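Local structure of Non-canonical purine NTP pyrophosphatase (Staphylococcus aureus, 4BNQ) at residues V73-Y87 with N97-T109. The protein probably hydrolyses non-canonical purine nucleoside triphosphates such as XTP, dITP and ITP to their monophosphates and diphosphate, using magnesium. Numbering follows the deposited sequence.
Sequences VFALNGEPGIYSARY and NIEKLLNKLGNTT. With PO4 (phosphate ion), chain D.
The carboxamide of N97 is gripped at both ends: ND2 donates to A85 O at 2.9 Å, reaching it from above the carbonyl plane, while OD1 accepts from the backbone N of A88. It thus ties helix 94-104 of this Ham1-family protein to the loop that follows edge strand 79-80. Y151, a predicted substrate-binding residue, touches N97 and bonds S84 O, so the junction adjoins the probable nucleotide site. One turn on, K100 illustrates how a lysine can serve an aromatic ring and a carbonyl together. Its extended chain, with CG anti to the backbone N (chi1 -178°), crosses Y87 at about a right angle; CD lies 3.9 Å from the ring centroid in a CH-pi contact, and NZ makes a cation-pi contact over the same face. That ammonium also bonds Y87 O at 2.9 Å. The opposite face rests on P80 CG, clamping the ring between lysine and cis-proline. The E79 carboxylate divides its oxygens: OE2 takes a weak hydrogen bond from Y87 OH, and OE1 forms a salt bridge with K104 NZ at 3.3 Å, itself only weakly hydrogen-bonded. Farther along, V73 CG2 meets L101, CG1 meets L105, and L76 CD1 packs 3.5 Å from L101 CD1.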
ATOM      1  N   VAL A  73      12.097   7.112 -12.357  1.00 30.39           N
ATOM      2  CA  VAL A  73      13.174   7.771 -11.614  1.00 32.40           C
ATOM      3  C   VAL A  73      13.001   9.290 -11.601  1.00 31.71           C
ATOM      4  O   VAL A  73      13.025   9.923 -12.655  1.00 39.51           O
ATOM      5  CB  VAL A  73      14.552   7.458 -12.226  1.00 36.99           C
ATOM      6  CG1 VAL A  73      15.657   8.152 -11.419  1.00 33.88           C
ATOM      7  CG2 VAL A  73      14.775   5.952 -12.296  1.00 31.81           C
ATOM      8  N   PHE A  74      12.839   9.863 -10.418  1.00 33.57           N
ATOM      9  CA  PHE A  74      12.595  11.298 -10.277  1.00 40.99           C
ATOM     10  C   PHE A  74      13.511  12.146 -11.179  1.00 39.84           C
ATOM     11  O   PHE A  74      13.037  12.847 -12.078  1.00 41.74           O
ATOM     12  CB  PHE A  74      12.734  11.714  -8.801  1.00 41.80           C
ATOM     13  CG  PHE A  74      12.321  13.148  -8.522  1.00 52.31           C
ATOM     14  CD1 PHE A  74      13.108  14.220  -8.948  1.00 51.41           C
ATOM     15  CD2 PHE A  74      11.154  13.424  -7.823  1.00 52.30           C
ATOM     16  CE1 PHE A  74      12.728  15.531  -8.701  1.00 47.97           C
ATOM     17  CE2 PHE A  74      10.776  14.735  -7.570  1.00 52.41           C
ATOM     18  CZ  PHE A  74      11.568  15.787  -8.012  1.00 53.02           C
ATOM     19  N   ALA A  75      14.817  12.047 -10.966  1.00 36.94           N
ATOM     20  CA  ALA A  75      15.778  12.842 -11.736  1.00 38.51           C
ATOM     21  C   ALA A  75      15.658  12.706 -13.258  1.00 40.90           C
ATOM     22  O   ALA A  75      16.214  13.516 -13.988  1.00 43.03           O
ATOM     23  CB  ALA A  75      17.208  12.550 -11.289  1.00 32.87           C
ATOM     24  N   LEU A  76      14.948  11.693 -13.743  1.00 38.48           N
ATOM     25  CA  LEU A  76      14.775  11.544 -15.183  1.00 34.65           C
ATOM     26  C   LEU A  76      13.336  11.811 -15.570  1.00 38.09           C
ATOM     27  O   LEU A  76      12.868  11.301 -16.588  1.00 39.23           O
ATOM     28  CB  LEU A  76      15.175  10.144 -15.631  1.00 36.46           C
ATOM     29  CG  LEU A  76      16.526   9.622 -15.137  1.00 35.27           C
ATOM     30  CD1 LEU A  76      16.771   8.227 -15.682  1.00 35.15           C
ATOM     31  CD2 LEU A  76      17.657  10.555 -15.548  1.00 39.34           C
ATOM     32  N   ASN A  77      12.656  12.620 -14.754  1.00 41.85           N
ATOM     33  CA  ASN A  77      11.203  12.845 -14.834  1.00 47.07           C
ATOM     34  C   ASN A  77      10.364  11.627 -15.288  1.00 46.58           C
ATOM     35  O   ASN A  77       9.561  11.712 -16.223  1.00 42.98           O
ATOM     36  CB  ASN A  77      10.848  14.139 -15.603  1.00 48.12           C
ATOM     37  CG  ASN A  77      11.235  14.085 -17.069  1.00 55.23           C
ATOM     38  OD1 ASN A  77      10.404  13.789 -17.931  1.00 60.07           O
ATOM     39  ND2 ASN A  77      12.496  14.393 -17.363  1.00 59.97           N
ATOM     40  N   GLY A  78      10.557  10.498 -14.603  1.00 39.37           N
ATOM     41  CA  GLY A  78       9.709   9.339 -14.797  1.00 38.22           C
ATOM     42  C   GLY A  78      10.253   8.275 -15.729  1.00 36.75           C
ATOM     43  O   GLY A  78       9.583   7.272 -15.972  1.00 39.51           O
ATOM     44  N   GLU A  79      11.447   8.466 -16.273  1.00 34.67           N
ATOM     45  CA  GLU A  79      12.037   7.373 -17.045  1.00 38.63           C
ATOM     46  C   GLU A  79      12.455   6.302 -16.056  1.00 33.38           C
ATOM     47  O   GLU A  79      12.747   6.611 -14.904  1.00 31.68           O
ATOM     48  CB  GLU A  79      13.281   7.818 -17.810  1.00 36.63           C
ATOM     49  CG  GLU A  79      13.061   8.639 -19.059  1.00 44.83           C
ATOM     50  CD  GLU A  79      14.393   9.057 -19.681  1.00 50.10           C
ATOM     51  OE1 GLU A  79      14.944  10.128 -19.305  1.00 47.87           O
ATOM     52  OE2 GLU A  79      14.906   8.285 -20.522  1.00 52.26           O
ATOM     53  N   PRO A  80      12.523   5.043 -16.503  1.00 32.58           N
ATOM     54  CA  PRO A  80      12.117   4.495 -17.806  1.00 29.87           C
ATOM     55  C   PRO A  80      10.597   4.389 -18.015  1.00 31.76           C
ATOM     56  O   PRO A  80      10.172   4.226 -19.160  1.00 33.08           O
ATOM     57  CB  PRO A  80      12.679   3.073 -17.772  1.00 31.28           C
ATOM     58  CG  PRO A  80      13.793   3.106 -16.800  1.00 32.04           C
ATOM     59  CD  PRO A  80      13.394   4.114 -15.759  1.00 32.67           C
ATOM     60  N   GLY A  81       9.808   4.425 -16.945  1.00 29.52           N
ATOM     61  CA  GLY A  81       8.360   4.319 -17.048  1.00 31.75           C
ATOM     62  C   GLY A  81       7.880   3.137 -17.881  1.00 32.22           C
ATOM     63  O   GLY A  81       8.412   2.035 -17.761  1.00 32.50           O
ATOM     64  N   ILE A  82       6.898   3.356 -18.750  1.00 32.50           N
ATOM     65  CA  ILE A  82       6.353   2.254 -19.549  1.00 34.22           C
ATOM     66  C   ILE A  82       7.405   1.594 -20.438  1.00 39.14           C
ATOM     67  O   ILE A  82       7.218   0.465 -20.896  1.00 36.54           O
ATOM     68  CB  ILE A  82       5.147   2.684 -20.395  1.00 34.51           C
ATOM     69  CG1 ILE A  82       5.533   3.815 -21.353  1.00 45.79           C
ATOM     70  CG2 ILE A  82       3.998   3.124 -19.508  1.00 36.65           C
ATOM     71  CD1 ILE A  82       4.414   4.186 -22.309  1.00 43.73           C
ATOM     72  N   TYR A  83       8.515   2.288 -20.670  1.00 36.33           N
ATOM     73  CA  TYR A  83       9.618   1.693 -21.414  1.00 37.31           C
ATOM     74  C   TYR A  83      10.572   0.886 -20.529  1.00 35.71           C
ATOM     75  O   TYR A  83      11.632   0.455 -21.004  1.00 35.04           O
ATOM     76  CB  TYR A  83      10.397   2.772 -22.179  1.00 45.17           C
ATOM     77  CG  TYR A  83       9.519   3.641 -23.039  1.00 45.84           C
ATOM     78  CD1 TYR A  83       9.016   3.175 -24.250  1.00 50.64           C
ATOM     79  CD2 TYR A  83       9.183   4.923 -22.640  1.00 43.97           C
ATOM     80  CE1 TYR A  83       8.201   3.971 -25.043  1.00 51.68           C
ATOM     81  CE2 TYR A  83       8.367   5.724 -23.421  1.00 53.97           C
ATOM     82  CZ  TYR A  83       7.879   5.243 -24.620  1.00 57.26           C
ATOM     83  OH  TYR A  83       7.074   6.043 -25.397  1.00 67.44           O
ATOM     84  N   SER A  84      10.198   0.670 -19.263  1.00 33.95           N
ATOM     85  CA  SER A  84      11.054  -0.057 -18.324  1.00 29.17           C
ATOM     86  C   SER A  84      11.586  -1.397 -18.863  1.00 32.40           C
ATOM     87  O   SER A  84      12.780  -1.675 -18.721  1.00 31.79           O
ATOM     88  CB  SER A  84      10.358  -0.267 -16.978  1.00 29.89           C
ATOM     89  OG  SER A  84      10.279   0.946 -16.239  1.00 27.40           O
ATOM     90  N   ALA A  85      10.729  -2.198 -19.500  1.00 28.25           N
ATOM     91  CA  ALA A  85      11.121  -3.551 -19.945  1.00 35.55           C
ATOM     92  C   ALA A  85      12.111  -3.576 -21.113  1.00 39.56           C
ATOM     93  O   ALA A  85      12.928  -4.497 -21.231  1.00 41.70           O
ATOM     94  CB  ALA A  85       9.893  -4.400 -20.277  1.00 24.99           C
ATOM     95  N   ARG A  86      12.038  -2.563 -21.971  1.00 39.02           N
ATOM     96  CA  ARG A  86      12.814  -2.553 -23.205  1.00 42.03           C
ATOM     97  C   ARG A  86      13.642  -1.280 -23.278  1.00 37.46           C
ATOM     98  O   ARG A  86      14.002  -0.820 -24.356  1.00 43.60           O
ATOM     99  CB  ARG A  86      11.874  -2.667 -24.416  1.00 44.45           C
ATOM    100  CG  ARG A  86      10.764  -1.622 -24.391  1.00 51.77           C
ATOM    101  CD  ARG A  86       9.865  -1.640 -25.626  1.00 61.65           C
ATOM    102  NE  ARG A  86       8.980  -0.470 -25.625  1.00 66.15           N
ATOM    103  CZ  ARG A  86       7.765  -0.439 -25.073  1.00 69.17           C
ATOM    104  NH1 ARG A  86       7.261  -1.523 -24.490  1.00 73.55           N
ATOM    105  NH2 ARG A  86       7.043   0.676 -25.112  1.00 65.66           N
ATOM    106  N   TYR A  87      13.952  -0.736 -22.108  1.00 39.42           N
ATOM    107  CA  TYR A  87      14.680   0.520 -21.979  1.00 37.16           C
ATOM    108  C   TYR A  87      15.919   0.609 -22.875  1.00 35.53           C
ATOM    109  O   TYR A  87      16.170   1.636 -23.511  1.00 37.60           O
ATOM    110  CB  TYR A  87      15.072   0.715 -20.508  1.00 33.90           C
ATOM    111  CG  TYR A  87      15.549   2.106 -20.164  1.00 32.00           C
ATOM    112  CD1 TYR A  87      14.904   3.228 -20.670  1.00 31.16           C
ATOM    113  CD2 TYR A  87      16.621   2.302 -19.302  1.00 31.69           C
ATOM    114  CE1 TYR A  87      15.330   4.514 -20.341  1.00 30.58           C
ATOM    115  CE2 TYR A  87      17.055   3.583 -18.973  1.00 29.18           C
ATOM    116  CZ  TYR A  87      16.402   4.682 -19.493  1.00 30.94           C
ATOM    117  OH  TYR A  87      16.827   5.954 -19.174  1.00 37.25           O
ATOM    118  N   ASN A  97      19.390  -2.922 -19.586  1.00 31.95           N
ATOM    119  CA  ASN A  97      18.526  -1.889 -19.042  1.00 32.63           C
ATOM    120  C   ASN A  97      19.128  -1.245 -17.800  1.00 29.68           C
ATOM    121  O   ASN A  97      19.066  -0.029 -17.634  1.00 26.43           O
ATOM    122  CB  ASN A  97      17.150  -2.482 -18.742  1.00 30.88           C
ATOM    123  CG  ASN A  97      16.431  -2.918 -20.001  1.00 34.04           C
ATOM    124  OD1 ASN A  97      16.783  -2.476 -21.101  1.00 36.48           O
ATOM    125  ND2 ASN A  97      15.415  -3.773 -19.855  1.00 28.69           N
ATOM    126  N   ILE A  98      19.724  -2.067 -16.942  1.00 31.32           N
ATOM    127  CA  ILE A  98      20.327  -1.564 -15.711  1.00 35.79           C
ATOM    128  C   ILE A  98      21.518  -0.674 -16.041  1.00 32.82           C
ATOM    129  O   ILE A  98      21.663   0.411 -15.475  1.00 31.40           O
ATOM    130  CB  ILE A  98      20.780  -2.715 -14.770  1.00 27.66           C
ATOM    131  CG1 ILE A  98      19.562  -3.442 -14.198  1.00 25.75           C
ATOM    132  CG2 ILE A  98      21.690  -2.193 -13.672  1.00 22.71           C
ATOM    133  CD1 ILE A  98      19.904  -4.744 -13.441  1.00 22.11           C
ATOM    134  N   GLU A  99      22.365  -1.130 -16.964  1.00 38.84           N
ATOM    135  CA  GLU A  99      23.574  -0.380 -17.328  1.00 35.91           C
ATOM    136  C   GLU A  99      23.226   0.970 -17.913  1.00 33.44           C
ATOM    137  O   GLU A  99      23.811   1.985 -17.534  1.00 34.45           O
ATOM    138  CB  GLU A  99      24.465  -1.181 -18.279  1.00 36.94           C
ATOM    139  CG  GLU A  99      25.074  -2.432 -17.639  1.00 38.39           C
ATOM    140  CD  GLU A  99      25.772  -2.137 -16.316  1.00 51.00           C
ATOM    141  OE1 GLU A  99      26.355  -1.038 -16.161  1.00 54.46           O
ATOM    142  OE2 GLU A  99      25.752  -3.005 -15.412  1.00 59.03           O
ATOM    143  N   LYS A 100      22.236   0.989 -18.797  1.00 33.45           N
ATOM    144  CA  LYS A 100      21.759   2.259 -19.340  1.00 36.64           C
ATOM    145  C   LYS A 100      21.269   3.211 -18.251  1.00 34.28           C
ATOM    146  O   LYS A 100      21.728   4.349 -18.162  1.00 37.12           O
ATOM    147  CB  LYS A 100      20.647   2.047 -20.356  1.00 32.74           C
ATOM    148  CG  LYS A 100      20.185   3.355 -20.966  1.00 32.91           C
ATOM    149  CD  LYS A 100      19.116   3.110 -22.025  1.00 35.81           C
ATOM    150  CE  LYS A 100      18.583   4.415 -22.581  1.00 33.35           C
ATOM    151  NZ  LYS A 100      17.580   4.138 -23.635  1.00 43.95           N
ATOM    152  N   LEU A 101      20.347   2.740 -17.420  1.00 35.73           N
ATOM    153  CA  LEU A 101      19.837   3.561 -16.329  1.00 33.12           C
ATOM    154  C   LEU A 101      20.962   4.068 -15.434  1.00 31.94           C
ATOM    155  O   LEU A 101      20.999   5.243 -15.103  1.00 30.29           O
ATOM    156  CB  LEU A 101      18.813   2.789 -15.510  1.00 28.58           C
ATOM    157  CG  LEU A 101      18.196   3.611 -14.379  1.00 30.85           C
ATOM    158  CD1 LEU A 101      17.652   4.911 -14.910  1.00 33.70           C
ATOM    159  CD2 LEU A 101      17.076   2.817 -13.769  1.00 38.70           C
ATOM    160  N   LEU A 102      21.889   3.194 -15.055  1.00 29.14           N
ATOM    161  CA  LEU A 102      23.014   3.640 -14.237  1.00 33.77           C
ATOM    162  C   LEU A 102      23.855   4.725 -14.932  1.00 36.90           C
ATOM    163  O   LEU A 102      24.175   5.751 -14.317  1.00 34.98           O
ATOM    164  CB  LEU A 102      23.881   2.458 -13.796  1.00 32.59           C
ATOM    165  CG  LEU A 102      23.240   1.586 -12.720  1.00 31.92           C
ATOM    166  CD1 LEU A 102      24.125   0.396 -12.378  1.00 29.62           C
ATOM    167  CD2 LEU A 102      22.992   2.438 -11.490  1.00 31.25           C
ATOM    168  N   ASN A 103      24.199   4.505 -16.204  1.00 35.77           N
ATOM    169  CA  ASN A 103      24.987   5.475 -16.972  1.00 38.56           C
ATOM    170  C   ASN A 103      24.319   6.831 -17.008  1.00 40.11           C
ATOM    171  O   ASN A 103      24.965   7.856 -16.782  1.00 38.81           O
ATOM    172  CB  ASN A 103      25.218   5.002 -18.411  1.00 39.84           C
ATOM    173  CG  ASN A 103      26.255   3.902 -18.506  1.00 45.02           C
ATOM    174  OD1 ASN A 103      27.051   3.712 -17.588  1.00 52.17           O
ATOM    175  ND2 ASN A 103      26.262   3.178 -19.630  1.00 46.89           N
ATOM    176  N   LYS A 104      23.017   6.827 -17.274  1.00 34.35           N
ATOM    177  CA  LYS A 104      22.250   8.067 -17.316  1.00 34.35           C
ATOM    178  C   LYS A 104      22.183   8.807 -15.981  1.00 38.54           C
ATOM    179  O   LYS A 104      21.955  10.007 -15.958  1.00 33.75           O
ATOM    180  CB  LYS A 104      20.852   7.815 -17.875  1.00 31.82           C
ATOM    181  CG  LYS A 104      20.845   7.465 -19.350  1.00 39.62           C
ATOM    182  CD  LYS A 104      19.564   7.958 -20.029  1.00 43.15           C
ATOM    183  CE  LYS A 104      19.169   9.342 -19.524  1.00 40.78           C
ATOM    184  NZ  LYS A 104      18.089   9.983 -20.333  1.00 54.92           N
ATOM    185  N   LEU A 105      22.396   8.099 -14.874  1.00 41.10           N
ATOM    186  CA  LEU A 105      22.424   8.743 -13.560  1.00 39.09           C
ATOM    187  C   LEU A 105      23.849   8.942 -12.995  1.00 43.29           C
ATOM    188  O   LEU A 105      24.028   9.168 -11.789  1.00 43.44           O
ATOM    189  CB  LEU A 105      21.536   7.968 -12.576  1.00 42.06           C
ATOM    190  CG  LEU A 105      20.026   8.169 -12.743  1.00 39.79           C
ATOM    191  CD1 LEU A 105      19.299   6.887 -12.387  1.00 41.33           C
ATOM    192  CD2 LEU A 105      19.477   9.332 -11.897  1.00 26.40           C
ATOM    193  N   GLY A 106      24.846   8.893 -13.877  1.00 42.60           N
ATOM    194  CA  GLY A 106      26.260   8.899 -13.509  1.00 45.75           C
ATOM    195  C   GLY A 106      26.722   9.655 -12.269  1.00 52.42           C
ATOM    196  O   GLY A 106      27.427   9.105 -11.410  1.00 52.38           O
ATOM    197  N   ASN A 107      26.343  10.922 -12.166  1.00 51.55           N
ATOM    198  CA  ASN A 107      26.745  11.690 -10.993  1.00 53.55           C
ATOM    199  C   ASN A 107      25.580  12.084 -10.080  1.00 50.56           C
ATOM    200  O   ASN A 107      25.796  12.336  -8.894  1.00 50.68           O
ATOM    201  CB  ASN A 107      27.573  12.913 -11.408  1.00 52.43           C
ATOM    202  CG  ASN A 107      28.816  12.528 -12.199  1.00 56.77           C
ATOM    203  OD1 ASN A 107      29.793  12.010 -11.631  1.00 54.04           O
ATOM    204  ND2 ASN A 107      28.786  12.769 -13.516  1.00 42.07           N
ATOM    205  N   THR A 108      24.366  12.114 -10.639  1.00 47.36           N
ATOM    206  CA  THR A 108      23.145  12.559  -9.948  1.00 45.91           C
ATOM    207  C   THR A 108      23.066  12.171  -8.455  1.00 43.01           C
ATOM    208  O   THR A 108      23.328  11.024  -8.092  1.00 40.46           O
ATOM    209  CB  THR A 108      21.896  12.033 -10.677  1.00 45.24           C
ATOM    210  OG1 THR A 108      22.039  12.240 -12.088  1.00 40.92           O
ATOM    211  CG2 THR A 108      20.648  12.735 -10.180  1.00 45.18           C
ATOM    212  N   THR A 109      22.724  13.131  -7.593  1.00 45.84           N
ATOM    213  CA  THR A 109      22.660  12.869  -6.147  1.00 45.03           C
ATOM    214  C   THR A 109      21.250  12.614  -5.606  1.00 40.72           C
ATOM    215  O   THR A 109      21.088  11.975  -4.566  1.00 37.33           O
ATOM    216  CB  THR A 109      23.304  14.000  -5.309  1.00 46.49           C
ATOM    217  OG1 THR A 109      22.676  15.247  -5.627  1.00 48.22           O
ATOM    218  CG2 THR A 109      24.800  14.087  -5.576  1.00 44.76           C
TER
HETATM  219  P   PO4 D 801      22.457  16.590  -8.657  1.00 86.11           P
HETATM  220  O1  PO4 D 801      21.089  16.074  -8.224  1.00 62.77           O
HETATM  221  O2  PO4 D 801      23.431  16.431  -7.503  1.00 67.06           O
HETATM  222  O3  PO4 D 801      22.408  18.054  -9.053  1.00 71.25           O
HETATM  223  O4  PO4 D 801      22.929  15.797  -9.860  1.00 63.61           O